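Local coordinates for fiber protein (Duck adenovirus 1, PDB 6ITX) that probably attaches the virion to receptors on the host cell during entry, through the C-terminal head domain of the trimeric capsid fibre, at residues F278-S281 against N282-P285. Sequence-based numbering, arbitrary orientation.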
loop_
_atom_site.group_PDB
_atom_site.type_symbol
_atom_site.label_atom_id
_atom_site.label_comp_id
_atom_site.label_asym_id
_atom_site.label_seq_id
_atom_site.Cartn_x
_atom_site.Cartn_y
_atom_site.Cartn_z
ATOM N N PHE A 278 -1.322 11.583 26.564
ATOM C CA PHE A 278 -2.406 12.288 25.886
ATOM C C PHE A 278 -3.709 12.294 26.690
ATOM O O PHE A 278 -4.508 13.224 26.567
ATOM C CB PHE A 278 -2.655 11.650 24.513
ATOM C CG PHE A 278 -3.169 12.614 23.453
ATOM C CD1 PHE A 278 -2.398 13.698 23.037
ATOM C CD2 PHE A 278 -4.400 12.399 22.842
ATOM C CE1 PHE A 278 -2.845 14.549 22.046
ATOM C CE2 PHE A 278 -4.861 13.238 21.864
ATOM C CZ PHE A 278 -4.081 14.324 21.452
ATOM N N PHE A 279 -3.963 11.268 27.490
ATOM C CA PHE A 279 -5.255 11.186 28.158
ATOM C C PHE A 279 -5.243 11.835 29.536
ATOM O O PHE A 279 -6.297 11.904 30.182
ATOM C CB PHE A 279 -5.711 9.722 28.286
ATOM C CG PHE A 279 -5.645 8.938 27.000
ATOM C CD1 PHE A 279 -5.807 9.570 25.761
ATOM C CD2 PHE A 279 -5.441 7.555 27.034
ATOM C CE1 PHE A 279 -5.735 8.842 24.575
ATOM C CE2 PHE A 279 -5.388 6.812 25.859
ATOM C CZ PHE A 279 -5.529 7.457 24.623
ATOM N N ALA A 280 -4.089 12.310 29.999
ATOM C CA ALA A 280 -3.987 12.824 31.355
ATOM C C ALA A 280 -4.650 14.194 31.460
ATOM O O ALA A 280 -4.818 14.916 30.470
ATOM C CB ALA A 280 -2.526 12.902 31.795
ATOM N N SER A 281 -5.038 14.543 32.691
ATOM C CA SER A 281 -5.685 15.816 32.970
ATOM C C SER A 281 -4.681 16.944 33.163
ATOM O O SER A 281 -5.070 18.121 33.138
ATOM C CB SER A 281 -6.562 15.698 34.217
ATOM O OG SER A 281 -5.775 15.360 35.353
ATOM N N ASN A 282 -3.410 16.612 33.373
ATOM C CA ASN A 282 -2.348 17.596 33.453
ATOM C C ASN A 282 -1.652 17.780 32.111
ATOM O O ASN A 282 -0.523 18.287 32.067
ATOM C CB ASN A 282 -1.344 17.208 34.544
ATOM C CG ASN A 282 -0.407 16.102 34.111
ATOM O OD1 ASN A 282 -0.829 15.110 33.521
ATOM N ND2 ASN A 282 0.886 16.276 34.390
ATOM N N THR A 283 -2.307 17.362 31.017
ATOM C CA THR A 283 -1.824 17.591 29.656
ATOM C C THR A 283 -2.546 18.789 29.067
ATOM O O THR A 283 -3.778 18.764 28.990
ATOM C CB THR A 283 -2.069 16.368 28.783
ATOM O OG1 THR A 283 -1.275 15.275 29.265
ATOM C CG2 THR A 283 -1.734 16.675 27.317
ATOM N N PRO A 284 -1.854 19.841 28.641
ATOM C CA PRO A 284 -2.563 21.021 28.147
ATOM C C PRO A 284 -3.400 20.680 26.930
ATOM O O PRO A 284 -3.056 19.773 26.149
ATOM C CB PRO A 284 -1.430 22.003 27.809
ATOM C CG PRO A 284 -0.162 21.283 28.066
ATOM C CD PRO A 284 -0.432 20.112 28.909
ATOM N N PRO A 285 -4.519 21.377 26.728
ATOM C CA PRO A 285 -5.458 20.946 25.684
ATOM C C PRO A 285 -4.921 21.107 24.287
ATOM O O PRO A 285 -5.356 20.373 23.399
ATOM C CB PRO A 285 -6.677 21.835 25.917
ATOM C CG PRO A 285 -6.107 23.068 26.535
ATOM C CD PRO A 285 -4.975 22.598 27.406
#
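A surface beta turn near type I, with Ala-280 and Thr-283 at its ends and Ser-281 and Asn-282 at its corners, makes this contact. The CA atoms of Ala-280 and Thr-283 lie 5.5 Å apart. The turn illustrates how a tight reversal can carry side chains folded over one face. The methyl CB of Ala-280 rises from the face of the turn on which the Asn-282 amide lies, and meets Asn-282 OD1 at 3.3 Å; Thr-283 OG1, nearer the plane of the turn, is 3.7 Å from it. As modelled, the amide oxygen of Asn-282 is the atom against the methyl, a van der Waals touch; Asn-282 CG sits between its backbone N and carbonyl carbon (chi1 77°), which folds the amide back over the turn toward Ala-280. Thr-283 brings its CB to 3.5 Å from Ala-280 O. Its chi1 of -65° sets OG1 beside the backbone N, where the hydroxyl donates a hydrogen bond to Asn-277 O, tying the returning chain to the residue just before Phe-278. The CG2 branch, anti to the backbone N, faces Phe-278 O at a loose 4.5 Å. While the corner residues are exposed, the two phenylalanines reach inward: Phe-278 meets Trp-148 edge-to-face and Phe-289 at a slant, and Phe-279 lies nearly parallel to Trp-148. The turn lies at the surface in the loop between strands 262-271 and 288-299, its centre about 24 Å from the centre of the chain.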